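Local coordinates for protein pilin (Clostridioides difficile, PDB 6T8S) that probably serves as the major structural subunit of type IV pili, the surface fibres that the bacterium assembles from many copies of this pilin, at residues S25-D36 against L50-P61; D62-Y70 against Q82-L92. All coordinates share one frame; numbering follows the deposited sequence.

Interaction 1. Residues S25-D36 against L50-P61; sequences SVKSAALSYYSD and LSVLETYMESLP
Apolar packing of a loop against a helix, closed at one end by a single polar bond, joins residues 50-61 to the later turns of the long helix 9-37 of this type IV pilin. Ala29, which lies nearest the loop backbone, leaves room for close approach: its CB meets Met57 CG at 3.6 Å and also touches CB of Tyr56. Met57, bent at chi3 (78°), brings its methyl CE up to Ser25 O, 3.7 Å away. Farther along the helix, toward Asp36, the Tyr56 ring lies with Ala29 O and Tyr33 N both above one of its faces, and Ser32 CB reaches its CD1 at 3.5 Å. The hydroxyl of Tyr56 donates a very short bond of 2.5 Å to Asp36 OD2, which sits at the ring edge, in its plane, while the carboxylate is turned 41° from the ring. Leu53 spreads its two methyls along the helix, CD1 to Val26 CG1 and CD2 to Tyr33 CB. The Tyr33 side chain crosses that of Tyr56 at about a right angle, and its CE2 reaches Val52 CG2 at 3.8 Å. Among the neighbours, strand 128-138 packs on Val26 and Ala30, strand 70-75 on Leu50, Val52 and Pro61.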
loop_
_atom_site.group_PDB
_atom_site.type_symbol
_atom_site.label_atom_id
_atom_site.label_comp_id
_atom_site.label_asym_id
_atom_site.label_seq_id
_atom_site.Cartn_x
_atom_site.Cartn_y
_atom_site.Cartn_z
ATOM N N SER A 25 -8.028 -3.245 -6.058
ATOM C CA SER A 25 -9.383 -3.135 -5.461
ATOM C C SER A 25 -9.490 -1.840 -4.644
ATOM O O SER A 25 -10.493 -1.133 -4.763
ATOM C CB SER A 25 -9.712 -4.353 -4.641
ATOM O OG SER A 25 -9.876 -5.503 -5.469
ATOM N N VAL A 26 -8.496 -1.554 -3.811
ATOM C CA VAL A 26 -8.508 -0.343 -2.943
ATOM C C VAL A 26 -8.412 0.899 -3.837
ATOM O O VAL A 26 -9.096 1.898 -3.533
ATOM C CB VAL A 26 -7.379 -0.387 -1.898
ATOM C CG1 VAL A 26 -7.248 0.939 -1.166
ATOM C CG2 VAL A 26 -7.590 -1.523 -0.920
ATOM N N LYS A 27 -7.579 0.862 -4.876
ATOM C CA LYS A 27 -7.383 2.027 -5.773
ATOM C C LYS A 27 -8.724 2.390 -6.432
ATOM O O LYS A 27 -9.034 3.591 -6.510
ATOM C CB LYS A 27 -6.306 1.760 -6.825
ATOM C CG LYS A 27 -6.064 2.928 -7.768
ATOM C CD LYS A 27 -4.814 2.817 -8.589
ATOM C CE LYS A 27 -4.718 3.930 -9.609
ATOM N NZ LYS A 27 -3.699 3.621 -10.630
ATOM N N SER A 28 -9.470 1.405 -6.933
ATOM C CA SER A 28 -10.766 1.637 -7.626
ATOM C C SER A 28 -11.773 2.269 -6.652
ATOM O O SER A 28 -12.434 3.291 -7.012
ATOM C CB SER A 28 -11.294 0.354 -8.226
ATOM O OG SER A 28 -12.373 0.640 -9.099
ATOM N N ALA A 29 -11.867 1.722 -5.440
ATOM C CA ALA A 29 -12.763 2.221 -4.373
ATOM C C ALA A 29 -12.350 3.648 -3.992
ATOM O O ALA A 29 -13.259 4.500 -3.788
ATOM C CB ALA A 29 -12.741 1.292 -3.184
ATOM N N ALA A 30 -11.046 3.911 -3.857
ATOM C CA ALA A 30 -10.542 5.240 -3.433
ATOM C C ALA A 30 -10.908 6.285 -4.496
ATOM O O ALA A 30 -11.278 7.408 -4.131
ATOM C CB ALA A 30 -9.058 5.207 -3.203
ATOM N N LEU A 31 -10.754 5.939 -5.770
ATOM C CA LEU A 31 -11.060 6.886 -6.877
ATOM C C LEU A 31 -12.550 7.247 -6.855
ATOM O O LEU A 31 -12.874 8.437 -7.093
ATOM C CB LEU A 31 -10.611 6.276 -8.205
ATOM C CG LEU A 31 -9.112 6.381 -8.471
ATOM C CD1 LEU A 31 -8.695 5.421 -9.566
ATOM C CD2 LEU A 31 -8.715 7.813 -8.816
ATOM N N SER A 32 -13.422 6.264 -6.597
ATOM C CA SER A 32 -14.893 6.441 -6.435
ATOM C C SER A 32 -15.176 7.445 -5.311
ATOM O O SER A 32 -15.867 8.462 -5.559
ATOM C CB SER A 32 -15.592 5.138 -6.147
ATOM O OG SER A 32 -15.685 4.324 -7.299
ATOM N N TYR A 33 -14.671 7.157 -4.112
ATOM C CA TYR A 33 -14.821 8.033 -2.922
ATOM C C TYR A 33 -14.377 9.449 -3.304
ATOM O O TYR A 33 -15.102 10.407 -3.000
ATOM C CB TYR A 33 -14.038 7.451 -1.743
ATOM C CG TYR A 33 -14.088 8.239 -0.454
ATOM C CD1 TYR A 33 -13.465 9.473 -0.340
ATOM C CD2 TYR A 33 -14.701 7.724 0.673
ATOM C CE1 TYR A 33 -13.481 10.185 0.850
ATOM C CE2 TYR A 33 -14.718 8.420 1.874
ATOM C CZ TYR A 33 -14.098 9.654 1.963
ATOM O OH TYR A 33 -14.108 10.369 3.130
ATOM N N TYR A 34 -13.211 9.584 -3.934
ATOM C CA TYR A 34 -12.614 10.900 -4.281
ATOM C C TYR A 34 -13.553 11.641 -5.246
ATOM O O TYR A 34 -13.851 12.837 -5.023
ATOM C CB TYR A 34 -11.222 10.714 -4.883
ATOM C CG TYR A 34 -10.471 11.990 -5.165
ATOM C CD1 TYR A 34 -10.654 13.128 -4.395
ATOM C CD2 TYR A 34 -9.538 12.038 -6.180
ATOM C CE1 TYR A 34 -9.941 14.288 -4.637
ATOM C CE2 TYR A 34 -8.809 13.188 -6.435
ATOM C CZ TYR A 34 -9.016 14.320 -5.666
ATOM O OH TYR A 34 -8.297 15.447 -5.931
ATOM N N SER A 35 -14.049 10.938 -6.264
ATOM C CA SER A 35 -14.993 11.515 -7.260
ATOM C C SER A 35 -16.286 11.970 -6.569
ATOM O O SER A 35 -16.830 13.030 -6.959
ATOM C CB SER A 35 -15.281 10.554 -8.381
ATOM O OG SER A 35 -16.075 11.215 -9.366
ATOM N N ASP A 36 -16.771 11.232 -5.574
ATOM C CA ASP A 36 -18.102 11.478 -4.956
ATOM C C ASP A 36 -18.022 12.604 -3.918
ATOM O O ASP A 36 -19.014 13.325 -3.774
ATOM C CB ASP A 36 -18.689 10.230 -4.296
ATOM C CG ASP A 36 -18.993 9.081 -5.250
ATOM O OD1 ASP A 36 -18.847 9.276 -6.485
ATOM O OD2 ASP A 36 -19.355 7.989 -4.739
ATOM N N LEU A 50 -9.229 0.153 6.616
ATOM C CA LEU A 50 -9.781 0.762 5.379
ATOM C C LEU A 50 -11.287 1.000 5.523
ATOM O O LEU A 50 -11.958 1.177 4.489
ATOM C CB LEU A 50 -9.488 -0.205 4.227
ATOM C CG LEU A 50 -8.006 -0.459 3.970
ATOM C CD1 LEU A 50 -7.806 -1.508 2.892
ATOM C CD2 LEU A 50 -7.296 0.837 3.614
ATOM N N SER A 51 -11.819 1.080 6.744
ATOM C CA SER A 51 -13.282 1.240 6.955
ATOM C C SER A 51 -13.793 2.555 6.332
ATOM O O SER A 51 -15.015 2.616 6.018
ATOM C CB SER A 51 -13.641 1.098 8.424
ATOM O OG SER A 51 -13.183 2.233 9.125
ATOM N N VAL A 52 -12.928 3.559 6.107
ATOM C CA VAL A 52 -13.299 4.813 5.379
ATOM C C VAL A 52 -13.898 4.458 4.001
ATOM O O VAL A 52 -14.792 5.201 3.528
ATOM C CB VAL A 52 -12.102 5.780 5.254
ATOM C CG1 VAL A 52 -10.992 5.219 4.382
ATOM C CG2 VAL A 52 -12.520 7.156 4.752
ATOM N N LEU A 53 -13.474 3.349 3.389
ATOM C CA LEU A 53 -13.970 2.918 2.041
ATOM C C LEU A 53 -15.114 1.901 2.135
ATOM O O LEU A 53 -15.476 1.338 1.074
ATOM C CB LEU A 53 -12.805 2.315 1.253
ATOM C CG LEU A 53 -11.641 3.241 0.914
ATOM C CD1 LEU A 53 -10.596 2.478 0.122
ATOM C CD2 LEU A 53 -12.095 4.461 0.130
ATOM N N GLU A 54 -15.723 1.673 3.307
ATOM C CA GLU A 54 -16.603 0.489 3.519
ATOM C C GLU A 54 -17.844 0.524 2.610
ATOM O O GLU A 54 -18.331 -0.562 2.249
ATOM C CB GLU A 54 -17.079 0.394 4.966
ATOM C CG GLU A 54 -17.757 -0.927 5.275
ATOM C CD GLU A 54 -17.744 -1.280 6.750
ATOM O OE1 GLU A 54 -17.696 -0.338 7.576
ATOM O OE2 GLU A 54 -17.780 -2.485 7.063
ATOM N N THR A 55 -18.383 1.707 2.300
ATOM C CA THR A 55 -19.590 1.811 1.424
ATOM C C THR A 55 -19.240 1.252 0.037
ATOM O O THR A 55 -20.153 0.698 -0.630
ATOM C CB THR A 55 -20.128 3.247 1.374
ATOM O OG1 THR A 55 -20.366 3.652 2.719
ATOM C CG2 THR A 55 -21.409 3.375 0.577
ATOM N N TYR A 56 -17.971 1.342 -0.388
ATOM C CA TYR A 56 -17.534 1.086 -1.788
ATOM C C TYR A 56 -16.984 -0.337 -1.980
ATOM O O TYR A 56 -16.754 -0.718 -3.139
ATOM C CB TYR A 56 -16.477 2.104 -2.221
ATOM C CG TYR A 56 -16.983 3.523 -2.296
ATOM C CD1 TYR A 56 -17.556 4.014 -3.457
ATOM C CD2 TYR A 56 -16.924 4.373 -1.197
ATOM C CE1 TYR A 56 -18.023 5.317 -3.545
ATOM C CE2 TYR A 56 -17.399 5.673 -1.268
ATOM C CZ TYR A 56 -17.947 6.153 -2.448
ATOM O OH TYR A 56 -18.438 7.430 -2.531
ATOM N N MET A 57 -16.752 -1.091 -0.899
ATOM C CA MET A 57 -16.079 -2.412 -0.969
ATOM C C MET A 57 -16.968 -3.456 -0.297
ATOM O O MET A 57 -17.362 -3.266 0.864
ATOM C CB MET A 57 -14.695 -2.374 -0.310
ATOM C CG MET A 57 -13.805 -1.292 -0.897
ATOM S SD MET A 57 -12.055 -1.460 -0.438
ATOM C CE MET A 57 -11.540 -2.762 -1.554
ATOM N N GLU A 58 -17.269 -4.537 -1.003
ATOM C CA GLU A 58 -18.114 -5.623 -0.450
ATOM C C GLU A 58 -17.355 -6.286 0.696
ATOM O O GLU A 58 -17.995 -6.646 1.696
ATOM C CB GLU A 58 -18.468 -6.633 -1.533
ATOM C CG GLU A 58 -19.366 -6.046 -2.602
ATOM C CD GLU A 58 -19.961 -7.082 -3.538
ATOM O OE1 GLU A 58 -19.239 -7.587 -4.408
ATOM O OE2 GLU A 58 -21.153 -7.369 -3.387
ATOM N N SER A 59 -16.040 -6.420 0.552
ATOM C CA SER A 59 -15.158 -6.986 1.601
ATOM C C SER A 59 -13.890 -6.138 1.721
ATOM O O SER A 59 -13.191 -5.991 0.716
ATOM C CB SER A 59 -14.853 -8.424 1.296
ATOM O OG SER A 59 -14.403 -9.078 2.471
ATOM N N LEU A 60 -13.604 -5.607 2.910
ATOM C CA LEU A 60 -12.411 -4.741 3.135
ATOM C C LEU A 60 -11.181 -5.614 3.330
ATOM O O LEU A 60 -11.178 -6.471 4.207
ATOM C CB LEU A 60 -12.626 -3.866 4.369
ATOM C CG LEU A 60 -13.635 -2.738 4.216
ATOM C CD1 LEU A 60 -13.943 -2.113 5.571
ATOM C CD2 LEU A 60 -13.138 -1.697 3.237
ATOM N N PRO A 61 -10.109 -5.437 2.526
ATOM C CA PRO A 61 -8.813 -6.035 2.836
ATOM C C PRO A 61 -8.369 -5.539 4.220
ATOM O O PRO A 61 -8.632 -4.395 4.541
ATOM C CB PRO A 61 -7.890 -5.529 1.726
ATOM C CG PRO A 61 -8.831 -5.206 0.591
ATOM C CD PRO A 61 -10.082 -4.682 1.266
#

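Interaction 2. Residues D62-Y70 against Q82-L92; sequences DKADIGGKY and QIGTNDEGVTL
Glu88 OE2 is gripped by two donors from residues 62-70: Lys63 NZ at 2.7 Å, in a salt bridge, and the backbone N of Gly68 at 2.9 Å. The amide arrives on the anti side of the carboxylate, 18° out of its plane, whereas the ammonium comes from above that plane; the paired donors fix the oxygen and would probably stabilise its negative charge. The setting is the loop leading into the antiparallel sheet of the pilin head, with a type I beta turn from Ala64 to Gly67, laid against the connection between strands 78-83 and 90-92. Glu88 reaches across because its CG stands anti to the backbone N (chi1 171°) and the chain beyond is extended, while Lys63 bends at chi3 and chi4 to meet it. Gly68 and Gly84 approach CA to CA at 3.6 Å, a closeness that leaves no room for a side chain on Gly68.

Backbone bonds fasten both ends. Thr91 N donates to Ile66 O at 2.8 Å, and Gly84 N to Lys69 O beside the non-hydrogen-bonded antiparallel pair of Tyr70 and Ile83. At the first of these ends Ile66 lies alongside Val90, CD1 to CG1 at 3.7 Å, and turns CG2 to Leu92 CD2. Between the ends Ile83 CG2 presses tightly on Ala64 CB, 3.4 Å away, and its CG1 meets the edge of the Tyr70 ring, whose hydroxyl bonds to Asp22 of helix 9-37. Gly67 O is buried without a polar partner. One water receives the N-H of Lys69, donates to Glu88 O and bonds Thr85 OG1, the oxygen that accepts from Asp87 N in an ST turn; a second donates to Lys69 O at 2.6 Å and to Gly84 O.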
loop_
_atom_site.group_PDB
_atom_site.type_symbol
_atom_site.label_atom_id
_atom_site.label_comp_id
_atom_site.label_asym_id
_atom_site.label_seq_id
_atom_site.Cartn_x
_atom_site.Cartn_y
_atom_site.Cartn_z
ATOM N N ASP A 62 -7.731 -6.414 4.997
ATOM C CA ASP A 62 -7.341 -6.164 6.412
ATOM C C ASP A 62 -5.808 -6.147 6.508
ATOM O O ASP A 62 -5.239 -5.099 6.883
ATOM C CB ASP A 62 -7.975 -7.224 7.318
ATOM C CG ASP A 62 -7.577 -7.112 8.780
ATOM O OD1 ASP A 62 -7.459 -5.977 9.271
ATOM O OD2 ASP A 62 -7.376 -8.165 9.409
ATOM N N LYS A 63 -5.172 -7.266 6.171
ATOM C CA LYS A 63 -3.700 -7.434 6.264
ATOM C C LYS A 63 -3.169 -7.872 4.901
ATOM O O LYS A 63 -3.873 -8.628 4.186
ATOM C CB LYS A 63 -3.312 -8.495 7.293
ATOM C CG LYS A 63 -3.589 -8.136 8.745
ATOM C CD LYS A 63 -3.293 -9.280 9.709
ATOM C CE LYS A 63 -1.848 -9.748 9.697
ATOM N NZ LYS A 63 -0.933 -8.748 10.299
ATOM N N ALA A 64 -1.961 -7.434 4.578
ATOM C CA ALA A 64 -1.234 -7.846 3.361
ATOM C C ALA A 64 -0.663 -9.252 3.572
ATOM O O ALA A 64 -0.244 -9.573 4.694
ATOM C CB ALA A 64 -0.168 -6.835 3.048
ATOM N N ASP A 65 -0.604 -10.068 2.519
ATOM C CA ASP A 65 -0.009 -11.430 2.587
ATOM C C ASP A 65 1.511 -11.362 2.818
ATOM O O ASP A 65 2.085 -12.381 3.233
ATOM C CB ASP A 65 -0.367 -12.233 1.340
ATOM C CG ASP A 65 -1.745 -12.869 1.396
ATOM O OD1 ASP A 65 -2.474 -12.630 2.374
ATOM O OD2 ASP A 65 -2.054 -13.651 0.486
ATOM N N ILE A 66 2.146 -10.207 2.599
ATOM C CA ILE A 66 3.606 -9.995 2.856
ATOM C C ILE A 66 3.821 -9.507 4.299
ATOM O O ILE A 66 4.990 -9.291 4.671
ATOM C CB ILE A 66 4.222 -9.029 1.824
ATOM C CG1 ILE A 66 3.545 -7.655 1.851
ATOM C CG2 ILE A 66 4.218 -9.661 0.436
ATOM C CD1 ILE A 66 4.124 -6.643 0.893
ATOM N N GLY A 67 2.751 -9.377 5.079
ATOM C CA GLY A 67 2.767 -8.847 6.460
ATOM C C GLY A 67 2.220 -7.433 6.521
ATOM O O GLY A 67 2.397 -6.683 5.538
ATOM N N GLY A 68 1.572 -7.062 7.629
ATOM C CA GLY A 68 1.248 -5.656 7.929
ATOM C C GLY A 68 -0.202 -5.300 7.658
ATOM O O GLY A 68 -0.779 -5.761 6.643
ATOM N N LYS A 69 -0.802 -4.513 8.547
ATOM C CA LYS A 69 -2.188 -4.009 8.370
ATOM C C LYS A 69 -2.186 -2.873 7.344
ATOM O O LYS A 69 -1.202 -2.121 7.258
ATOM C CB LYS A 69 -2.755 -3.492 9.692
ATOM C CG LYS A 69 -3.207 -4.571 10.665
ATOM C CD LYS A 69 -3.702 -4.001 11.975
ATOM C CE LYS A 69 -3.680 -5.014 13.100
ATOM N NZ LYS A 69 -4.353 -4.481 14.307
ATOM N N TYR A 70 -3.279 -2.726 6.604
ATOM C CA TYR A 70 -3.441 -1.628 5.627
ATOM C C TYR A 70 -3.985 -0.392 6.351
ATOM O O TYR A 70 -4.803 -0.540 7.285
ATOM C CB TYR A 70 -4.409 -2.030 4.511
ATOM C CG TYR A 70 -3.944 -3.120 3.577
ATOM C CD1 TYR A 70 -2.822 -2.951 2.784
ATOM C CD2 TYR A 70 -4.670 -4.292 3.420
ATOM C CE1 TYR A 70 -2.407 -3.930 1.894
ATOM C CE2 TYR A 70 -4.274 -5.279 2.529
ATOM C CZ TYR A 70 -3.142 -5.096 1.756
ATOM O OH TYR A 70 -2.728 -6.049 0.867
ATOM N N GLN A 82 -0.548 2.611 3.021
ATOM C CA GLN A 82 0.451 2.162 4.010
ATOM C C GLN A 82 0.198 0.686 4.293
ATOM O O GLN A 82 -0.973 0.282 4.507
ATOM C CB GLN A 82 0.350 3.024 5.275
ATOM C CG GLN A 82 1.254 2.533 6.409
ATOM C CD GLN A 82 1.184 3.452 7.611
ATOM O OE1 GLN A 82 0.988 4.656 7.467
ATOM N NE2 GLN A 82 1.330 2.891 8.805
ATOM N N ILE A 83 1.267 -0.103 4.284
ATOM C CA ILE A 83 1.220 -1.554 4.591
ATOM C C ILE A 83 2.136 -1.778 5.797
ATOM O O ILE A 83 3.354 -1.732 5.630
ATOM C CB ILE A 83 1.630 -2.398 3.373
ATOM C CG1 ILE A 83 0.946 -1.916 2.090
ATOM C CG2 ILE A 83 1.367 -3.877 3.647
ATOM C CD1 ILE A 83 1.409 -2.628 0.850
ATOM N N GLY A 84 1.531 -2.001 6.953
ATOM C CA GLY A 84 2.258 -2.222 8.211
ATOM C C GLY A 84 2.005 -1.114 9.204
ATOM O O GLY A 84 1.555 -0.018 8.819
ATOM N N THR A 85 2.327 -1.399 10.456
ATOM C CA THR A 85 2.186 -0.456 11.582
ATOM C C THR A 85 3.343 -0.725 12.545
ATOM O O THR A 85 4.218 -1.546 12.217
ATOM C CB THR A 85 0.829 -0.650 12.261
ATOM O OG1 THR A 85 0.868 -1.972 12.807
ATOM C CG2 THR A 85 -0.340 -0.465 11.315
ATOM N N ASN A 86 3.301 -0.110 13.724
ATOM C CA ASN A 86 4.252 -0.394 14.832
ATOM C C ASN A 86 4.295 -1.896 15.165
ATOM O O ASN A 86 5.369 -2.389 15.559
ATOM C CB ASN A 86 3.879 0.413 16.069
ATOM C CG ASN A 86 2.507 0.057 16.586
ATOM O OD1 ASN A 86 1.505 0.307 15.918
ATOM N ND2 ASN A 86 2.456 -0.513 17.779
ATOM N N ASP A 87 3.175 -2.605 15.004
ATOM C CA ASP A 87 3.015 -4.030 15.416
ATOM C C ASP A 87 3.759 -4.956 14.443
ATOM O O ASP A 87 4.305 -5.986 14.893
ATOM C CB ASP A 87 1.538 -4.423 15.519
ATOM C CG ASP A 87 0.803 -3.847 16.722
ATOM O OD1 ASP A 87 1.408 -3.772 17.804
ATOM O OD2 ASP A 87 -0.377 -3.471 16.564
ATOM N N GLU A 88 3.765 -4.638 13.147
ATOM C CA GLU A 88 4.303 -5.560 12.116
ATOM C C GLU A 88 4.384 -4.821 10.782
ATOM O O GLU A 88 3.412 -4.129 10.449
ATOM C CB GLU A 88 3.403 -6.792 12.025
ATOM C CG GLU A 88 3.719 -7.703 10.859
ATOM C CD GLU A 88 2.752 -8.872 10.732
ATOM O OE1 GLU A 88 2.957 -9.866 11.446
ATOM O OE2 GLU A 88 1.769 -8.765 9.957
ATOM N N GLY A 89 5.522 -4.938 10.101
ATOM C CA GLY A 89 5.732 -4.395 8.751
ATOM C C GLY A 89 5.676 -5.508 7.728
ATOM O O GLY A 89 5.248 -6.629 8.076
ATOM N N VAL A 90 6.128 -5.224 6.513
ATOM C CA VAL A 90 6.185 -6.226 5.412
ATOM C C VAL A 90 7.531 -6.941 5.464
ATOM O O VAL A 90 8.516 -6.371 5.998
ATOM C CB VAL A 90 5.953 -5.585 4.036
ATOM C CG1 VAL A 90 4.715 -4.709 4.028
ATOM C CG2 VAL A 90 7.166 -4.829 3.531
ATOM N N THR A 91 7.580 -8.134 4.880
ATOM C CA THR A 91 8.844 -8.831 4.575
ATOM C C THR A 91 8.890 -9.102 3.066
ATOM O O THR A 91 7.915 -9.661 2.538
ATOM C CB THR A 91 8.994 -10.077 5.456
ATOM O OG1 THR A 91 9.040 -9.614 6.807
ATOM C CG2 THR A 91 10.246 -10.864 5.141
ATOM N N LEU A 92 9.985 -8.701 2.424
ATOM C CA LEU A 92 10.232 -8.889 0.971
ATOM C C LEU A 92 11.650 -9.411 0.756
ATOM O O LEU A 92 12.620 -8.760 1.208
ATOM C CB LEU A 92 10.027 -7.562 0.228
ATOM C CG LEU A 92 8.602 -7.007 0.244
ATOM C CD1 LEU A 92 8.566 -5.582 -0.294
ATOM C CD2 LEU A 92 7.668 -7.909 -0.557
HETATM O O HOH W 1 0.581 -4.171 11.113
HETATM O O HOH W 2 -1.031 0.274 8.285
#

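Interaction 1 sets a loop on a helix whose main chain is already bonded to itself, leaving side chains to make most of the contact, with one tyrosine-carboxylate bond near its exposed end. Interaction 2 joins irregular loop and strand ends, so backbone amides, carbonyls, glycines and waters share the work with a salt bridge. Both are partly buried, but interaction 2 lies closer to the centre of the chain, about 9 Å against 14 Å from centre to centre. They follow in series and touch: Tyr70 of interaction 2 packs on Leu50 and Pro61 of interaction 1, and both contacts involve the segment linking helix 9-37 to strand 70-75.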